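Local atomic coordinates of sigma-C capsid protein (Avian reovirus, PDB entry 2VRS), a protein that attaches the virion to host cells as a homotrimeric fibre and induces apoptosis, present here as its C-terminal part. Residues M83-M88 / T112-S117; G120-T125 / V129-D134; V163-D168 / H172-Y177; F186-P191 / L203-G208. One frame throughout, in Å; residues are numbered along the deposited sequence.

Interaction 1. Residues M83-M88 / T112-S117; sequences MQFRWM and TDYMMS
Phe85 is the first residue of 83-88 to meet 112-117. Its CZ comes within 4.3 Å of Tyr114 CE1, which sits at the edge of the phenylalanine ring, close to its plane. The first torsion of Phe85, chi1 53°, sets CG between the backbone N and the carbonyl carbon, and the far end of the ring then leans toward the other strand. The same ring has Trp87 CE3 at its edge, in its plane, a contact within the strand.

The two strands run at 62° to each other, with axes 9.1 Å apart at their closest, too far for backbone pairing. They belong to the beta-barrel of the C-terminal domain, and what joins them is its aromatic and methionine core. The 198-210 strand pairs with 111-119, and Phe186 of strand 185-191 packs on both Trp87 and Tyr114.

Trp87 makes the largest share of the contact. Its six-membered ring directs an edge toward the face of Tyr114 in an offset edge-to-face pair, centroids 5.7 Å apart and planes at 74°. CZ3 is the leading atom, 3.8 Å from Tyr114 CZ; the tyrosine hydroxyl lies alongside the indole edge, equally near CZ3 and CH2. The indole NE1 turns to the carbonyl of Asp134, a hydrogen bond that helps to set the rotation of the indole. Met116, its chain extended beyond CG, brings its terminal methyl in obliquely: CE is 4.2 Å from Trp87 CE3 and as close to CZ3. On the tyrosine itself, Thr112 CG2, from the same strand, lies above one face, offset toward the rim.

Interaction 2. Residues G120-T125 / V129-D134; sequences GNLTVT and VLLTFD
Val124 and Val129 have their CA atoms 7.0 Å apart, whereas those of Leu122 and Leu131 are 10.0 Å apart: the two backbones diverge with distance from the short connection between them. Both segments belong to the beta-barrel of the C-terminal domain, yet they are not partners in its sheet. Strand 121-124 is hydrogen-bonded to strand 198-210, through Leu122 with Ile200 and Val124 with Ala198, while strand 128-134 runs between 81-92 and 185-191. In the few residues after Val124 the chain therefore passes from one part of the barrel wall to another, and the two segments meet again through apolar side chains alone.

Two pairs do this, and all four residues are buried. In the wider pair, Leu122 and Leu131 bridge the gap with their branches. Each has CG anti to its own backbone N (chi1 -168° and -160°), which carries the branched ends across, and the methyls CD2 of Leu122 and CD1 of Leu131 come to 4.0 Å. The CB of Leu131 does not point straight at the other segment, and the torsion brings its end nearer. Leu131 also packs on Ala89, and Leu122 on Ile200, so the pair is embedded in the barrel core.

Nearer the turn, Val124 and Val129 both direct their CB atoms at the opposite segment and their side chains cross at about a right angle. Val129 further touches Thr192. A single methyl of Val124 makes the contact: CG1 lies 4.2 Å from Val129 CG2 and just as far from Val129 CB.

Interaction 3. Residues V163-D168 / H172-Y177; sequences VSFTRD and HAYQAY. With ZN (zinc ion), chain P.
Val163 and Tyr174 are joined by a reciprocal pair of backbone hydrogen bonds, Val163 N to Tyr174 O at 3.0 Å and Tyr174 N to Val163 O. Phe165 and His172 repeat the arrangement, with His172 N to Phe165 O the shortest at 2.8 Å. Between them Ser164 and Ala173 form a non-hydrogen-bonded pair. The Ser164 hydroxyl itself is bonded to Thr204.

This is the antiparallel beta hairpin of strands 159-167 and 170-180 in the barrel domain, and its Phe165 side carries a zinc site. The ion is held by His172 ND1 at 2.1 Å and by Tyr174 OH at 2.0 Å, residues two apart on one strand. Both hold CG anti to the carbonyl carbon (chi1 -67° and -62°), which sends the two side chains the same way to the zinc. With ND1 on the metal, His172 NE2 donates to a water 2.8 Å away, in the plane of the imidazole, which in turn donates to Arg167 O.

Under the site, Phe165 supplies the apolar packing. His172 CB lies over one face of its ring, a CH-pi contact 4.2 Å from the centroid. The imidazole is nearly parallel to that ring, at 11°, but slid well aside. Phe165 CZ approaches Tyr174 CE2 to 3.7 Å, near the plane of the tyrosine ring.

Interaction 4. Residues F186-P191 / L203-G208; sequences FTITFP and LTVRTG
Ile188 and Val205 meet inside the beta-barrel of the C-terminal domain, where strands 185-191 and 198-210 lie across the core from each other rather than side by side in the sheet. Their CA atoms, the closest pair between the segments, are 9.4 Å apart, so side chains alone span the gap. Ile188 and Val205 reach toward each other tip to tip, with Ile188 CD1 4.0 Å from Val205 CG2. In the isoleucine, chi2 174° puts CD1 anti to CA, extending the branch toward Val205. Val205 answers with the methyl that stands anti to its carbonyl carbon.

Phe190 and Leu203 make the second contact two residues along. The distal ring atom, Phe190 CZ, is 4.0 Å from Leu203 CD1; the methyl approaches the ring obliquely. Ile188 CG1 lies in the plane of the same ring at its edge, linking the two contacts along strand 185-191. Around them, Leu203 packs on Leu131 of strand 128-134 and Val163 of strand 159-167, Val205 on Met116 of strand 111-119, and Phe190 on Val129 and on Ala176 of strand 170-180.

Overall arrangement
All four contacts belong to one barrel domain, with interaction 4 as the hub: its centre lies about 9 Å from that of interaction 3, 10 Å from interaction 2 and 12 Å from interaction 1. Backbone pairing joins it to interaction 1, where Met116 N is 2.8 Å from Val205 O, and to interaction 2, where Phe133 N is 2.7 Å from Phe186 O. Interaction 3 is tied in by Tyr177 O and Thr189 N, 3.1 Å apart, and carries a zinc ion; the side chain of Phe190 in interaction 4 lies about 10 Å from the ion and that of Val124 in interaction 2 about 12 Å. Interactions 1 and 3 do not touch. Arg206, in 203-208, forms a salt bridge with Asp162 of a neighbouring subunit.

Interaction 1. Residues M83-M88 / T112-S117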
# COMPACT_ATOMS: atom_id res chain seq x y z
N MET C 83 -18.95 6.03 -8.43
CA MET C 83 -19.48 6.07 -9.80
C MET C 83 -20.80 5.32 -9.91
O MET C 83 -20.97 4.25 -9.33
CB MET C 83 -18.49 5.43 -10.76
CG MET C 83 -17.17 6.09 -10.81
SD MET C 83 -16.18 5.11 -11.96
CE MET C 83 -14.69 6.03 -11.94
N GLN C 84 -21.73 5.86 -10.68
CA GLN C 84 -23.04 5.22 -10.87
C GLN C 84 -23.28 5.17 -12.38
O GLN C 84 -23.21 6.20 -13.08
CB GLN C 84 -24.15 6.04 -10.19
CG GLN C 84 -23.92 6.20 -8.70
CD GLN C 84 -24.94 7.12 -8.09
OE1 GLN C 84 -24.60 8.12 -7.48
NE2 GLN C 84 -26.21 6.79 -8.28
N PHE C 85 -23.45 3.96 -12.90
CA PHE C 85 -23.76 3.77 -14.32
C PHE C 85 -24.58 2.51 -14.57
O PHE C 85 -24.82 1.71 -13.66
CB PHE C 85 -22.46 3.78 -15.13
CG PHE C 85 -21.40 2.81 -14.62
CD1 PHE C 85 -21.39 1.49 -15.06
CD2 PHE C 85 -20.41 3.24 -13.73
CE1 PHE C 85 -20.40 0.59 -14.60
CE2 PHE C 85 -19.41 2.35 -13.26
CZ PHE C 85 -19.42 1.03 -13.69
N ARG C 86 -25.00 2.32 -15.82
CA ARG C 86 -25.70 1.11 -16.22
C ARG C 86 -24.81 0.22 -17.07
O ARG C 86 -24.03 0.70 -17.91
CB ARG C 86 -27.00 1.50 -16.96
CG ARG C 86 -27.95 2.33 -16.07
CD ARG C 86 -28.72 1.43 -15.12
NE ARG C 86 -30.04 1.07 -15.64
CZ ARG C 86 -30.30 0.08 -16.49
NH1 ARG C 86 -29.32 -0.69 -16.97
NH2 ARG C 86 -31.56 -0.15 -16.88
N TRP C 87 -24.93 -1.09 -16.86
CA TRP C 87 -24.03 -2.03 -17.57
C TRP C 87 -24.87 -3.17 -18.11
O TRP C 87 -25.58 -3.83 -17.33
CB TRP C 87 -23.00 -2.60 -16.58
CG TRP C 87 -21.74 -3.06 -17.19
CD1 TRP C 87 -21.54 -3.49 -18.47
CD2 TRP C 87 -20.47 -3.16 -16.52
NE1 TRP C 87 -20.21 -3.85 -18.66
CE2 TRP C 87 -19.53 -3.64 -17.48
CE3 TRP C 87 -20.02 -2.87 -15.21
CZ2 TRP C 87 -18.17 -3.84 -17.17
CZ3 TRP C 87 -18.65 -3.08 -14.90
CH2 TRP C 87 -17.75 -3.54 -15.87
N MET C 88 -24.82 -3.39 -19.42
CA MET C 88 -25.55 -4.53 -19.97
C MET C 88 -24.62 -5.72 -19.88
O MET C 88 -23.56 -5.75 -20.52
CB MET C 88 -26.01 -4.29 -21.41
CG MET C 88 -26.99 -5.36 -21.89
SD MET C 88 -27.09 -5.39 -23.70
CE MET C 88 -25.39 -5.78 -24.18
N THR C 112 -11.37 -0.84 -6.42
CA THR C 112 -12.69 -0.51 -6.96
C THR C 112 -13.65 -1.60 -6.62
O THR C 112 -13.44 -2.75 -7.01
CB THR C 112 -12.66 -0.26 -8.48
OG1 THR C 112 -11.88 0.92 -8.69
CG2 THR C 112 -14.04 -0.11 -9.03
N ASP C 113 -14.67 -1.23 -5.84
CA ASP C 113 -15.66 -2.23 -5.38
C ASP C 113 -16.95 -2.03 -6.09
O ASP C 113 -17.46 -0.91 -6.12
CB ASP C 113 -15.83 -2.15 -3.85
CG ASP C 113 -14.53 -2.56 -3.11
OD1 ASP C 113 -14.00 -3.63 -3.46
OD2 ASP C 113 -14.07 -1.81 -2.22
N TYR C 114 -17.44 -3.11 -6.73
CA TYR C 114 -18.68 -3.05 -7.50
C TYR C 114 -19.86 -3.55 -6.69
O TYR C 114 -19.82 -4.62 -6.08
CB TYR C 114 -18.57 -3.97 -8.72
CG TYR C 114 -17.70 -3.48 -9.84
CD1 TYR C 114 -17.83 -2.20 -10.36
CD2 TYR C 114 -16.79 -4.36 -10.44
CE1 TYR C 114 -17.04 -1.77 -11.47
CE2 TYR C 114 -16.03 -3.97 -11.52
CZ TYR C 114 -16.14 -2.68 -12.03
OH TYR C 114 -15.36 -2.34 -13.12
N MET C 115 -20.95 -2.77 -6.72
CA MET C 115 -22.20 -3.24 -6.16
C MET C 115 -23.22 -3.10 -7.30
O MET C 115 -23.46 -2.00 -7.75
CB MET C 115 -22.59 -2.32 -4.98
CG MET C 115 -21.85 -2.62 -3.70
SD MET C 115 -20.13 -2.01 -3.55
CE MET C 115 -20.21 -0.29 -4.09
N MET C 116 -23.81 -4.21 -7.75
CA MET C 116 -24.73 -4.18 -8.91
C MET C 116 -26.07 -4.83 -8.59
O MET C 116 -26.14 -5.84 -7.86
CB MET C 116 -24.15 -5.01 -10.04
CG MET C 116 -22.70 -4.65 -10.38
SD MET C 116 -22.21 -5.62 -11.85
CE MET C 116 -20.46 -5.37 -11.89
N SER C 117 -27.13 -4.25 -9.15
CA SER C 117 -28.43 -4.86 -9.00
C SER C 117 -29.18 -4.76 -10.32
O SER C 117 -28.92 -3.88 -11.15
CB SER C 117 -29.22 -4.20 -7.86
OG SER C 117 -29.45 -2.85 -8.15

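Interaction 2. Residues G120-T125 / V129-D134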
# COMPACT_ATOMS: atom_id res chain seq x y z
N GLY C 120 -35.36 -6.36 -14.38
CA GLY C 120 -35.51 -7.35 -15.42
C GLY C 120 -34.89 -8.67 -15.02
O GLY C 120 -34.60 -8.94 -13.85
N ASN C 121 -34.69 -9.53 -16.01
CA ASN C 121 -34.41 -10.91 -15.71
C ASN C 121 -33.52 -11.50 -16.76
O ASN C 121 -33.18 -10.84 -17.75
CB ASN C 121 -35.70 -11.69 -15.68
CG ASN C 121 -36.48 -11.57 -16.97
OD1 ASN C 121 -36.32 -12.41 -17.85
ND2 ASN C 121 -37.28 -10.51 -17.12
N LEU C 122 -33.14 -12.74 -16.51
CA LEU C 122 -32.23 -13.44 -17.40
C LEU C 122 -32.77 -14.84 -17.55
O LEU C 122 -33.03 -15.53 -16.56
CB LEU C 122 -30.83 -13.43 -16.76
CG LEU C 122 -29.64 -13.86 -17.60
CD1 LEU C 122 -29.26 -12.77 -18.58
CD2 LEU C 122 -28.45 -14.17 -16.65
N THR C 123 -33.00 -15.26 -18.79
CA THR C 123 -33.45 -16.62 -19.03
C THR C 123 -32.22 -17.51 -19.09
O THR C 123 -31.25 -17.18 -19.77
CB THR C 123 -34.21 -16.71 -20.37
OG1 THR C 123 -35.44 -16.00 -20.22
CG2 THR C 123 -34.48 -18.17 -20.74
N VAL C 124 -32.26 -18.60 -18.33
CA VAL C 124 -31.15 -19.55 -18.24
C VAL C 124 -31.67 -20.89 -18.72
O VAL C 124 -32.87 -21.14 -18.71
CB VAL C 124 -30.55 -19.68 -16.80
CG1 VAL C 124 -29.88 -18.36 -16.38
CG2 VAL C 124 -31.60 -20.11 -15.78
N THR C 125 -30.75 -21.75 -19.15
CA THR C 125 -31.12 -23.06 -19.69
C THR C 125 -30.40 -24.21 -19.03
O THR C 125 -30.66 -25.37 -19.35
CB THR C 125 -30.91 -23.11 -21.20
OG1 THR C 125 -29.53 -22.86 -21.49
CG2 THR C 125 -31.74 -22.05 -21.90
N VAL C 129 -24.38 -20.67 -15.36
CA VAL C 129 -24.43 -19.66 -16.40
C VAL C 129 -23.19 -18.78 -16.29
O VAL C 129 -22.63 -18.61 -15.19
CB VAL C 129 -25.72 -18.81 -16.29
CG1 VAL C 129 -25.76 -18.02 -14.96
CG2 VAL C 129 -25.87 -17.86 -17.48
N LEU C 130 -22.76 -18.24 -17.45
CA LEU C 130 -21.69 -17.28 -17.52
C LEU C 130 -22.27 -15.91 -17.86
O LEU C 130 -23.18 -15.79 -18.68
CB LEU C 130 -20.65 -17.70 -18.56
CG LEU C 130 -19.55 -18.65 -18.09
CD1 LEU C 130 -20.00 -19.99 -17.49
CD2 LEU C 130 -18.55 -18.88 -19.25
N LEU C 131 -21.74 -14.88 -17.23
CA LEU C 131 -22.24 -13.49 -17.43
C LEU C 131 -21.04 -12.60 -17.62
O LEU C 131 -20.16 -12.52 -16.76
CB LEU C 131 -23.03 -13.03 -16.21
CG LEU C 131 -23.99 -11.87 -16.39
CD1 LEU C 131 -25.02 -12.22 -17.52
CD2 LEU C 131 -24.75 -11.51 -15.07
N THR C 132 -21.02 -11.93 -18.76
CA THR C 132 -19.87 -11.16 -19.20
C THR C 132 -20.08 -9.65 -19.00
O THR C 132 -21.16 -9.10 -19.28
CB THR C 132 -19.49 -11.57 -20.67
OG1 THR C 132 -19.00 -12.91 -20.64
CG2 THR C 132 -18.39 -10.62 -21.22
N PHE C 133 -19.03 -8.97 -18.52
CA PHE C 133 -19.03 -7.53 -18.20
C PHE C 133 -17.87 -6.90 -18.98
O PHE C 133 -16.74 -6.87 -18.54
CB PHE C 133 -18.83 -7.32 -16.69
CG PHE C 133 -20.02 -7.73 -15.88
CD1 PHE C 133 -21.02 -6.80 -15.62
CD2 PHE C 133 -20.15 -9.06 -15.46
CE1 PHE C 133 -22.16 -7.18 -14.88
CE2 PHE C 133 -21.33 -9.48 -14.73
CZ PHE C 133 -22.31 -8.53 -14.44
N ASP C 134 -18.20 -6.39 -20.15
CA ASP C 134 -17.23 -5.74 -21.05
C ASP C 134 -17.44 -4.25 -20.91
O ASP C 134 -18.58 -3.79 -20.97
CB ASP C 134 -17.64 -6.18 -22.46
CG ASP C 134 -16.77 -5.61 -23.57
OD1 ASP C 134 -16.09 -4.58 -23.40
OD2 ASP C 134 -16.83 -6.22 -24.66

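Interaction 3. Residues V163-D168 / H172-Y177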
# COMPACT_ATOMS: atom_id res chain seq x y z
N VAL C 163 -23.04 -13.59 -5.69
CA VAL C 163 -24.19 -13.40 -6.54
C VAL C 163 -25.42 -13.82 -5.73
O VAL C 163 -25.34 -14.76 -4.91
CB VAL C 163 -24.06 -14.25 -7.82
CG1 VAL C 163 -25.32 -14.26 -8.63
CG2 VAL C 163 -22.91 -13.69 -8.68
N SER C 164 -26.53 -13.13 -5.96
CA SER C 164 -27.82 -13.57 -5.43
C SER C 164 -28.91 -13.28 -6.48
O SER C 164 -28.74 -12.41 -7.32
CB SER C 164 -28.12 -12.85 -4.10
OG SER C 164 -28.68 -11.58 -4.30
N PHE C 165 -29.99 -14.06 -6.47
CA PHE C 165 -31.10 -13.77 -7.39
C PHE C 165 -32.32 -14.50 -6.88
O PHE C 165 -32.22 -15.43 -6.04
CB PHE C 165 -30.75 -14.24 -8.81
CG PHE C 165 -30.24 -15.67 -8.87
CD1 PHE C 165 -31.13 -16.75 -8.94
CD2 PHE C 165 -28.87 -15.93 -8.83
CE1 PHE C 165 -30.67 -18.08 -8.97
CE2 PHE C 165 -28.40 -17.24 -8.88
CZ PHE C 165 -29.29 -18.32 -8.95
N THR C 166 -33.47 -14.16 -7.49
CA THR C 166 -34.72 -14.85 -7.21
C THR C 166 -35.01 -15.83 -8.36
O THR C 166 -34.89 -15.46 -9.55
CB THR C 166 -35.84 -13.84 -7.06
OG1 THR C 166 -35.53 -12.96 -5.98
CG2 THR C 166 -37.18 -14.54 -6.77
N ARG C 167 -35.37 -17.06 -8.00
CA ARG C 167 -35.81 -18.10 -8.92
C ARG C 167 -36.97 -18.86 -8.26
O ARG C 167 -36.82 -19.39 -7.14
CB ARG C 167 -34.68 -19.09 -9.22
CG ARG C 167 -35.07 -20.23 -10.17
CD ARG C 167 -33.95 -21.24 -10.31
NE ARG C 167 -34.35 -22.37 -11.14
CZ ARG C 167 -33.71 -22.82 -12.21
NH1 ARG C 167 -32.57 -22.27 -12.63
NH2 ARG C 167 -34.21 -23.87 -12.87
N ASP C 168 -38.12 -18.88 -8.93
CA ASP C 168 -39.36 -19.45 -8.39
C ASP C 168 -39.66 -18.89 -7.00
O ASP C 168 -39.77 -19.64 -6.02
CB ASP C 168 -39.28 -20.98 -8.33
CG ASP C 168 -38.99 -21.61 -9.68
OD1 ASP C 168 -39.43 -21.07 -10.72
OD2 ASP C 168 -38.31 -22.66 -9.70
N HIS C 172 -31.76 -17.18 -3.93
CA HIS C 172 -30.61 -18.05 -3.89
C HIS C 172 -29.37 -17.15 -3.81
O HIS C 172 -29.41 -16.01 -4.28
CB HIS C 172 -30.51 -18.82 -5.21
CG HIS C 172 -31.62 -19.80 -5.44
ND1 HIS C 172 -31.42 -21.16 -5.38
CD2 HIS C 172 -32.93 -19.63 -5.72
CE1 HIS C 172 -32.56 -21.79 -5.60
NE2 HIS C 172 -33.50 -20.88 -5.82
N ALA C 173 -28.28 -17.63 -3.21
CA ALA C 173 -27.06 -16.83 -3.07
C ALA C 173 -25.85 -17.77 -3.13
O ALA C 173 -25.86 -18.85 -2.52
CB ALA C 173 -27.09 -16.04 -1.76
N TYR C 174 -24.82 -17.39 -3.91
CA TYR C 174 -23.67 -18.27 -4.10
C TYR C 174 -22.40 -17.44 -4.05
O TYR C 174 -22.40 -16.29 -4.46
CB TYR C 174 -23.72 -18.94 -5.50
CG TYR C 174 -24.95 -19.82 -5.64
CD1 TYR C 174 -25.01 -21.07 -5.01
CD2 TYR C 174 -26.08 -19.35 -6.30
CE1 TYR C 174 -26.15 -21.86 -5.09
CE2 TYR C 174 -27.26 -20.15 -6.39
CZ TYR C 174 -27.28 -21.40 -5.77
OH TYR C 174 -28.42 -22.20 -5.83
N GLN C 175 -21.37 -18.07 -3.51
CA GLN C 175 -20.01 -17.61 -3.60
C GLN C 175 -19.55 -18.06 -4.96
O GLN C 175 -19.38 -19.26 -5.16
CB GLN C 175 -19.16 -18.33 -2.52
CG GLN C 175 -17.62 -18.11 -2.69
CD GLN C 175 -17.32 -16.67 -2.55
OE1 GLN C 175 -17.38 -16.13 -1.45
NE2 GLN C 175 -17.03 -16.00 -3.67
N ALA C 176 -19.32 -17.12 -5.89
CA ALA C 176 -18.91 -17.48 -7.25
C ALA C 176 -17.51 -16.89 -7.57
O ALA C 176 -16.84 -16.36 -6.67
CB ALA C 176 -19.95 -17.03 -8.22
N TYR C 177 -17.07 -16.99 -8.83
CA TYR C 177 -15.77 -16.45 -9.25
C TYR C 177 -15.90 -15.76 -10.60
O TYR C 177 -16.74 -16.15 -11.44
CB TYR C 177 -14.70 -17.56 -9.31
CG TYR C 177 -14.43 -18.07 -7.91
CD1 TYR C 177 -15.25 -19.07 -7.33
CD2 TYR C 177 -13.42 -17.49 -7.14
CE1 TYR C 177 -15.06 -19.49 -6.00
CE2 TYR C 177 -13.21 -17.91 -5.79
CZ TYR C 177 -14.04 -18.90 -5.25
OH TYR C 177 -13.89 -19.32 -3.94
ZN ZN P . -29.80 -22.01 -4.41
O HOH W 1 -35.99 -21.70 -6.88

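Interaction 4. Residues F186-P191 / L203-G208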
# COMPACT_ATOMS: atom_id res chain seq x y z
N PHE C 186 -14.45 -8.97 -18.04
CA PHE C 186 -14.46 -10.12 -17.17
C PHE C 186 -15.77 -10.87 -17.31
O PHE C 186 -16.79 -10.32 -17.75
CB PHE C 186 -14.16 -9.79 -15.68
CG PHE C 186 -15.26 -9.02 -14.97
CD1 PHE C 186 -15.27 -7.63 -15.03
CD2 PHE C 186 -16.22 -9.70 -14.16
CE1 PHE C 186 -16.23 -6.90 -14.35
CE2 PHE C 186 -17.19 -8.99 -13.44
CZ PHE C 186 -17.21 -7.58 -13.56
N THR C 187 -15.70 -12.14 -16.98
CA THR C 187 -16.86 -13.04 -17.00
C THR C 187 -16.98 -13.74 -15.64
O THR C 187 -15.99 -14.22 -15.08
CB THR C 187 -16.72 -14.06 -18.15
OG1 THR C 187 -16.66 -13.34 -19.39
CG2 THR C 187 -17.91 -15.04 -18.17
N ILE C 188 -18.19 -13.75 -15.10
CA ILE C 188 -18.46 -14.50 -13.89
C ILE C 188 -19.23 -15.79 -14.21
O ILE C 188 -20.03 -15.82 -15.16
CB ILE C 188 -19.22 -13.65 -12.86
CG1 ILE C 188 -20.63 -13.32 -13.33
CG2 ILE C 188 -18.37 -12.38 -12.56
CD1 ILE C 188 -21.47 -12.59 -12.27
N THR C 189 -18.98 -16.83 -13.42
CA THR C 189 -19.63 -18.13 -13.57
C THR C 189 -20.36 -18.46 -12.26
O THR C 189 -19.76 -18.37 -11.17
CB THR C 189 -18.56 -19.20 -13.82
OG1 THR C 189 -17.89 -18.91 -15.06
CG2 THR C 189 -19.20 -20.59 -13.86
N PHE C 190 -21.63 -18.82 -12.34
CA PHE C 190 -22.39 -19.11 -11.13
C PHE C 190 -23.55 -20.09 -11.33
O PHE C 190 -24.07 -20.22 -12.45
CB PHE C 190 -22.85 -17.80 -10.45
CG PHE C 190 -23.77 -16.94 -11.29
CD1 PHE C 190 -23.27 -15.93 -12.11
CD2 PHE C 190 -25.17 -17.09 -11.20
CE1 PHE C 190 -24.14 -15.12 -12.86
CE2 PHE C 190 -26.03 -16.30 -11.96
CZ PHE C 190 -25.52 -15.31 -12.77
N PRO C 191 -23.92 -20.82 -10.25
CA PRO C 191 -25.05 -21.73 -10.30
C PRO C 191 -26.33 -20.94 -10.51
O PRO C 191 -26.46 -19.81 -9.99
CB PRO C 191 -25.08 -22.34 -8.87
CG PRO C 191 -23.74 -22.09 -8.31
CD PRO C 191 -23.29 -20.80 -8.90
N LEU C 203 -31.16 -9.94 -9.84
CA LEU C 203 -29.77 -10.40 -9.72
C LEU C 203 -28.95 -9.32 -9.05
O LEU C 203 -29.09 -8.13 -9.38
CB LEU C 203 -29.20 -10.71 -11.13
CG LEU C 203 -27.73 -11.12 -11.26
CD1 LEU C 203 -27.39 -12.51 -10.63
CD2 LEU C 203 -27.36 -11.08 -12.78
N THR C 204 -28.11 -9.69 -8.07
CA THR C 204 -27.17 -8.73 -7.50
C THR C 204 -25.78 -9.36 -7.68
O THR C 204 -25.63 -10.60 -7.69
CB THR C 204 -27.42 -8.48 -5.96
OG1 THR C 204 -27.17 -9.69 -5.26
CG2 THR C 204 -28.86 -7.99 -5.69
N VAL C 205 -24.80 -8.51 -7.93
CA VAL C 205 -23.41 -8.98 -8.12
C VAL C 205 -22.58 -8.04 -7.23
O VAL C 205 -22.73 -6.80 -7.28
CB VAL C 205 -22.95 -8.81 -9.60
CG1 VAL C 205 -21.46 -9.09 -9.73
CG2 VAL C 205 -23.71 -9.78 -10.55
N ARG C 206 -21.75 -8.62 -6.37
CA ARG C 206 -20.82 -7.84 -5.54
C ARG C 206 -19.43 -8.45 -5.67
O ARG C 206 -19.24 -9.67 -5.49
CB ARG C 206 -21.25 -7.85 -4.07
CG ARG C 206 -22.61 -7.26 -3.86
CD ARG C 206 -22.80 -6.84 -2.41
NE ARG C 206 -21.74 -5.93 -1.95
CZ ARG C 206 -21.70 -5.43 -0.72
NH1 ARG C 206 -22.64 -5.76 0.15
NH2 ARG C 206 -20.72 -4.61 -0.36
N THR C 207 -18.49 -7.59 -6.01
CA THR C 207 -17.11 -8.00 -6.17
C THR C 207 -16.24 -6.75 -6.09
O THR C 207 -16.72 -5.64 -5.91
CB THR C 207 -16.89 -8.83 -7.49
OG1 THR C 207 -15.57 -9.44 -7.45
CG2 THR C 207 -17.02 -7.97 -8.77
N GLY C 208 -14.93 -6.94 -6.15
CA GLY C 208 -14.07 -5.77 -6.24
C GLY C 208 -12.78 -6.21 -6.91
O GLY C 208 -12.48 -7.42 -7.05